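Local coordinates for protein chloramphenicol acetyltransferase (Bacteroides thetaiotaomicron, PDB 2I9D) that probably transfers an acetyl group to a hydroxyl of the antibiotic chloramphenicol, at residues P28-R42 and R183-H197. Sequence-based numbering, arbitrary orientation.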
loop_
_atom_site.group_PDB
_atom_site.type_symbol
_atom_site.label_atom_id
_atom_site.label_comp_id
_atom_site.label_asym_id
_atom_site.label_seq_id
_atom_site.Cartn_x
_atom_site.Cartn_y
_atom_site.Cartn_z
ATOM N N PRO A 28 -5.745 -13.266 -1.355
ATOM C CA PRO A 28 -5.014 -13.620 -2.597
ATOM C C PRO A 28 -4.613 -12.420 -3.457
ATOM O O PRO A 28 -4.143 -12.601 -4.575
ATOM C CB PRO A 28 -6.050 -14.432 -3.376
ATOM C CG PRO A 28 -7.346 -13.762 -3.030
ATOM C CD PRO A 28 -7.211 -13.368 -1.553
ATOM N N GLN A 29 -4.785 -11.211 -2.927
ATOM C CA GLN A 29 -4.650 -10.000 -3.731
ATOM C C GLN A 29 -3.306 -9.389 -3.502
ATOM O O GLN A 29 -2.726 -9.486 -2.421
ATOM C CB GLN A 29 -5.697 -8.959 -3.334
ATOM C CG GLN A 29 -7.134 -9.472 -3.426
ATOM C CD GLN A 29 -8.160 -8.392 -3.245
ATOM O OE1 GLN A 29 -9.161 -8.370 -3.949
ATOM N NE2 GLN A 29 -7.923 -7.482 -2.297
ATOM N N LEU A 30 -2.818 -8.702 -4.513
ATOM C CA LEU A 30 -1.763 -7.769 -4.189
ATOM C C LEU A 30 -2.049 -6.359 -4.646
ATOM O O LEU A 30 -2.728 -6.168 -5.662
ATOM C CB LEU A 30 -0.361 -8.331 -4.540
ATOM C CG LEU A 30 0.661 -8.126 -5.649
ATOM C CD1 LEU A 30 0.932 -6.659 -5.984
ATOM C CD2 LEU A 30 1.886 -8.740 -5.008
ATOM N N SER A 31 -1.552 -5.381 -3.887
ATOM C CA SER A 31 -1.602 -3.976 -4.335
ATOM C C SER A 31 -0.227 -3.485 -4.732
ATOM O O SER A 31 0.779 -3.840 -4.129
ATOM C CB SER A 31 -2.169 -3.037 -3.257
ATOM O OG SER A 31 -3.391 -3.512 -2.763
ATOM N N ILE A 32 -0.188 -2.612 -5.720
ATOM C CA ILE A 32 1.078 -2.049 -6.138
ATOM C C ILE A 32 0.805 -0.618 -6.528
ATOM O O ILE A 32 -0.274 -0.325 -7.042
ATOM C CB ILE A 32 1.695 -2.849 -7.343
ATOM C CG1 ILE A 32 3.009 -2.211 -7.839
ATOM C CG2 ILE A 32 0.650 -3.029 -8.493
ATOM C CD1 ILE A 32 3.805 -3.102 -8.797
ATOM N N THR A 33 1.761 0.266 -6.249
ATOM C CA THR A 33 1.769 1.625 -6.795
ATOM C C THR A 33 3.060 1.875 -7.583
ATOM O O THR A 33 4.156 1.508 -7.130
ATOM C CB THR A 33 1.635 2.677 -5.685
ATOM O OG1 THR A 33 0.525 2.324 -4.861
ATOM C CG2 THR A 33 1.431 4.077 -6.273
ATOM N N SER A 34 2.933 2.502 -8.744
ATOM C CA SER A 34 4.097 2.896 -9.527
ATOM C C SER A 34 3.815 4.253 -10.147
ATOM O O SER A 34 2.737 4.798 -9.955
ATOM C CB SER A 34 4.429 1.836 -10.606
ATOM O OG SER A 34 5.556 2.229 -11.386
ATOM N N GLU A 35 4.776 4.811 -10.873
ATOM C CA GLU A 35 4.620 6.136 -11.462
ATOM C C GLU A 35 4.849 6.051 -12.946
ATOM O O GLU A 35 5.656 5.242 -13.397
ATOM C CB GLU A 35 5.541 7.163 -10.808
ATOM C CG GLU A 35 6.975 6.712 -10.583
ATOM C CD GLU A 35 7.911 7.865 -10.240
ATOM O OE1 GLU A 35 7.918 8.308 -9.057
ATOM O OE2 GLU A 35 8.632 8.318 -11.172
ATOM N N VAL A 36 4.077 6.820 -13.710
ATOM C CA VAL A 36 4.221 6.845 -15.146
ATOM C C VAL A 36 4.424 8.275 -15.589
ATOM O O VAL A 36 3.874 9.220 -14.986
ATOM C CB VAL A 36 2.989 6.245 -15.940
ATOM C CG1 VAL A 36 2.848 4.743 -15.731
ATOM C CG2 VAL A 36 1.671 7.010 -15.653
ATOM N N GLU A 37 5.211 8.421 -16.653
ATOM C CA GLU A 37 5.317 9.690 -17.363
ATOM C C GLU A 37 4.069 9.892 -18.155
ATOM O O GLU A 37 3.521 8.946 -18.708
ATOM C CB GLU A 37 6.523 9.701 -18.297
ATOM C CG GLU A 37 7.781 10.068 -17.574
ATOM C CD GLU A 37 8.992 10.159 -18.504
ATOM O OE1 GLU A 37 8.819 10.581 -19.674
ATOM O OE2 GLU A 37 10.104 9.818 -18.040
ATOM N N CYS A 38 3.616 11.137 -18.197
ATOM C CA CYS A 38 2.359 11.474 -18.843
ATOM C C CYS A 38 2.393 12.889 -19.434
ATOM O O CYS A 38 1.335 13.481 -19.682
ATOM C CB CYS A 38 1.208 11.329 -17.832
ATOM S SG CYS A 38 1.490 12.217 -16.301
ATOM N N GLY A 39 3.599 13.429 -19.638
ATOM C CA GLY A 39 3.777 14.759 -20.233
ATOM C C GLY A 39 3.144 14.910 -21.615
ATOM O O GLY A 39 2.498 15.920 -21.897
ATOM N N GLY A 40 3.326 13.895 -22.471
ATOM C CA GLY A 40 2.706 13.853 -23.797
ATOM C C GLY A 40 1.188 14.010 -23.789
ATOM O O GLY A 40 0.648 14.953 -24.400
ATOM N N ALA A 41 0.497 13.101 -23.096
ATOM C CA ALA A 41 -0.966 13.161 -23.014
ATOM C C ALA A 41 -1.457 14.478 -22.420
ATOM O O ALA A 41 -2.481 14.986 -22.831
ATOM C CB ALA A 41 -1.528 11.977 -22.262
ATOM N N ARG A 42 -0.715 15.059 -21.481
ATOM C CA ARG A 42 -1.111 16.347 -20.940
ATOM C C ARG A 42 -1.043 17.485 -21.967
ATOM O O ARG A 42 -1.932 18.353 -22.003
ATOM C CB ARG A 42 -0.321 16.718 -19.695
ATOM C CG ARG A 42 -1.283 17.170 -18.619
ATOM C CD ARG A 42 -0.848 18.338 -17.775
ATOM N NE ARG A 42 -1.541 18.275 -16.475
ATOM C CZ ARG A 42 -2.838 18.545 -16.265
ATOM N NH1 ARG A 42 -3.644 18.918 -17.273
ATOM N NH2 ARG A 42 -3.337 18.437 -15.030
ATOM N N ARG A 183 8.649 16.014 -11.836
ATOM C CA ARG A 183 9.770 15.420 -11.115
ATOM C C ARG A 183 10.984 15.326 -12.030
ATOM O O ARG A 183 10.958 14.629 -13.058
ATOM C CB ARG A 183 9.433 14.022 -10.593
ATOM C CG ARG A 183 9.249 13.956 -9.090
ATOM C CD ARG A 183 7.796 13.729 -8.764
ATOM N NE ARG A 183 7.528 13.654 -7.328
ATOM C CZ ARG A 183 7.635 12.550 -6.593
ATOM N NH1 ARG A 183 8.027 11.401 -7.148
ATOM N NH2 ARG A 183 7.353 12.604 -5.296
ATOM N N GLU A 184 12.046 16.023 -11.631
ATOM C CA GLU A 184 13.267 16.180 -12.434
ATOM C C GLU A 184 12.955 16.583 -13.887
ATOM O O GLU A 184 13.385 15.937 -14.838
ATOM C CB GLU A 184 14.139 14.920 -12.326
ATOM C CG GLU A 184 14.410 14.538 -10.861
ATOM C CD GLU A 184 15.519 13.494 -10.724
ATOM O OE1 GLU A 184 16.706 13.889 -10.831
ATOM O OE2 GLU A 184 15.201 12.299 -10.507
ATOM N N GLY A 185 12.154 17.636 -14.028
ATOM C CA GLY A 185 11.769 18.164 -15.337
ATOM C C GLY A 185 10.737 17.397 -16.161
ATOM O O GLY A 185 10.399 17.853 -17.262
ATOM N N ARG A 186 10.237 16.254 -15.651
ATOM C CA ARG A 186 9.232 15.429 -16.355
ATOM C C ARG A 186 7.920 15.270 -15.575
ATOM O O ARG A 186 7.909 15.126 -14.342
ATOM C CB ARG A 186 9.785 14.053 -16.732
ATOM C CG ARG A 186 11.236 14.100 -17.255
ATOM C CD ARG A 186 11.466 13.238 -18.503
ATOM N NE ARG A 186 10.841 13.820 -19.698
ATOM C CZ ARG A 186 11.498 14.437 -20.686
ATOM N NH1 ARG A 186 12.826 14.559 -20.649
ATOM N NH2 ARG A 186 10.820 14.922 -21.724
ATOM N N LEU A 187 6.815 15.310 -16.312
ATOM C CA LEU A 187 5.503 15.139 -15.715
ATOM C C LEU A 187 5.256 13.654 -15.467
ATOM O O LEU A 187 5.342 12.845 -16.383
ATOM C CB LEU A 187 4.402 15.751 -16.580
ATOM C CG LEU A 187 3.072 15.960 -15.855
ATOM C CD1 LEU A 187 3.121 17.120 -14.806
ATOM C CD2 LEU A 187 1.966 16.160 -16.894
ATOM N N VAL A 188 4.985 13.322 -14.204
ATOM C CA VAL A 188 4.708 11.946 -13.763
ATOM C C VAL A 188 3.452 11.933 -12.856
ATOM O O VAL A 188 3.141 12.930 -12.175
ATOM C CB VAL A 188 5.913 11.341 -12.968
ATOM C CG1 VAL A 188 7.174 11.253 -13.828
ATOM C CG2 VAL A 188 6.206 12.176 -11.700
HETATM N N MSE A 189 2.742 10.811 -12.835
HETATM C CA MSE A 189 1.582 10.670 -11.960
HETATM C C MSE A 189 1.642 9.288 -11.355
HETATM O O MSE A 189 2.238 8.416 -11.985
HETATM C CB MSE A 189 0.294 10.850 -12.748
HETATM C CG MSE A 189 0.116 9.880 -13.887
HETATM SE SE MSE A 189 -1.561 10.239 -14.864
HETATM C CE MSE A 189 -2.809 9.575 -13.478
ATOM N N PRO A 190 1.079 9.087 -10.126
ATOM C CA PRO A 190 1.041 7.736 -9.548
ATOM C C PRO A 190 -0.234 6.944 -9.898
ATOM O O PRO A 190 -1.319 7.513 -10.050
ATOM C CB PRO A 190 1.160 7.994 -8.033
ATOM C CG PRO A 190 0.574 9.395 -7.834
ATOM C CD PRO A 190 0.498 10.076 -9.190
ATOM N N ILE A 191 -0.077 5.638 -10.071
ATOM C CA ILE A 191 -1.200 4.747 -10.307
ATOM C C ILE A 191 -1.023 3.515 -9.439
ATOM O O ILE A 191 -0.009 2.831 -9.515
ATOM C CB ILE A 191 -1.390 4.399 -11.810
ATOM C CG1 ILE A 191 -1.543 5.692 -12.663
ATOM C CG2 ILE A 191 -2.583 3.422 -12.007
ATOM C CD1 ILE A 191 -1.610 5.485 -14.150
ATOM N N ALA A 192 -2.015 3.288 -8.580
ATOM C CA ALA A 192 -2.084 2.166 -7.675
ATOM C C ALA A 192 -3.096 1.166 -8.247
ATOM O O ALA A 192 -4.022 1.551 -8.990
ATOM C CB ALA A 192 -2.524 2.645 -6.302
HETATM N N MSE A 193 -2.917 -0.110 -7.917
HETATM C CA MSE A 193 -3.884 -1.113 -8.294
HETATM C C MSE A 193 -3.863 -2.339 -7.390
HETATM O O MSE A 193 -2.849 -2.671 -6.797
HETATM C CB MSE A 193 -3.729 -1.503 -9.773
HETATM C CG MSE A 193 -2.433 -2.208 -10.116
HETATM SE SE MSE A 193 -2.171 -2.510 -12.074
HETATM C CE MSE A 193 -4.028 -3.030 -12.590
ATOM N N THR A 194 -5.019 -2.994 -7.306
ATOM C CA THR A 194 -5.207 -4.206 -6.534
ATOM C C THR A 194 -5.719 -5.319 -7.452
ATOM O O THR A 194 -6.751 -5.188 -8.095
ATOM C CB THR A 194 -6.137 -3.938 -5.345
ATOM O OG1 THR A 194 -5.480 -3.012 -4.498
ATOM C CG2 THR A 194 -6.453 -5.209 -4.527
ATOM N N ILE A 195 -4.950 -6.393 -7.553
ATOM C CA ILE A 195 -5.282 -7.465 -8.476
ATOM C C ILE A 195 -5.300 -8.797 -7.723
ATOM O O ILE A 195 -4.899 -8.846 -6.565
ATOM C CB ILE A 195 -4.358 -7.470 -9.791
ATOM C CG1 ILE A 195 -2.844 -7.395 -9.472
ATOM C CG2 ILE A 195 -4.760 -6.298 -10.736
ATOM C CD1 ILE A 195 -2.270 -8.568 -8.668
ATOM N N HIS A 196 -5.811 -9.851 -8.359
ATOM C CA HIS A 196 -5.782 -11.185 -7.759
ATOM C C HIS A 196 -4.478 -11.844 -8.212
ATOM O O HIS A 196 -4.244 -11.955 -9.401
ATOM C CB HIS A 196 -6.985 -12.000 -8.251
ATOM C CG HIS A 196 -7.225 -13.253 -7.481
ATOM N ND1 HIS A 196 -6.359 -14.322 -7.512
ATOM C CD2 HIS A 196 -8.258 -13.626 -6.688
ATOM C CE1 HIS A 196 -6.822 -15.285 -6.739
ATOM N NE2 HIS A 196 -7.987 -14.898 -6.249
ATOM N N HIS A 197 -3.637 -12.268 -7.277
ATOM C CA HIS A 197 -2.339 -12.847 -7.630
ATOM C C HIS A 197 -2.456 -14.180 -8.420
ATOM O O HIS A 197 -1.490 -14.601 -9.092
ATOM C CB HIS A 197 -1.491 -13.061 -6.365
ATOM C CG HIS A 197 -0.010 -13.056 -6.608
ATOM N ND1 HIS A 197 0.558 -13.443 -7.806
ATOM C CD2 HIS A 197 1.024 -12.742 -5.786
ATOM C CE1 HIS A 197 1.873 -13.343 -7.715
ATOM N NE2 HIS A 197 2.180 -12.914 -6.505
#
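From Gln29–His196 to Glu37–Val188, strands 29-37 and 186-196 pair antiparallel in unbroken register, their axes approaching to 4.6 Å with N-to-C directions 148° apart, and the pairing ends at a probable active-site residue. Beyond Gln29, His197 N bonds to Pro28 O (2.8 Å), fixing the backbone of His197, the predicted proton acceptor. Beside it, Pro28 CB lies over one face of the His196 ring, 3.8 Å from the centroid, a CH-pi contact. With CG anti to the backbone N (chi1 -167°), the end of His196 comes nearer segment 28-42, while ND1 bonds to Gly198 N. Replacing His196 by an alanine is likely to leave Pro28 CB without its ring face and Gly198 N without its ND1 acceptor. On the same face Ser31 OG and Thr194 OG1 share a hydrogen bond of 2.8 Å. The other face is largely apolar: Ile32 CG2 rests alongside Met193 CG (3.6 Å), and Val36 CG2 meets Met189 CG and Ile191 CD1; the exception, Ser34, bonds through OG to Tyr156 O of the second subunit. Cys38 SG closes this row against Met189 CG (3.6 Å). Glu35 OE1 makes a long salt bridge to Arg183 NH1 (3.6 Å); its stronger partner is Arg183 of the second subunit. Helix 202-216 packs against the face carrying Ser34 and Met193, strand 174-183 flanks 186-196, and residues 31-33 extend the sheet by pairing with a strand of the second subunit.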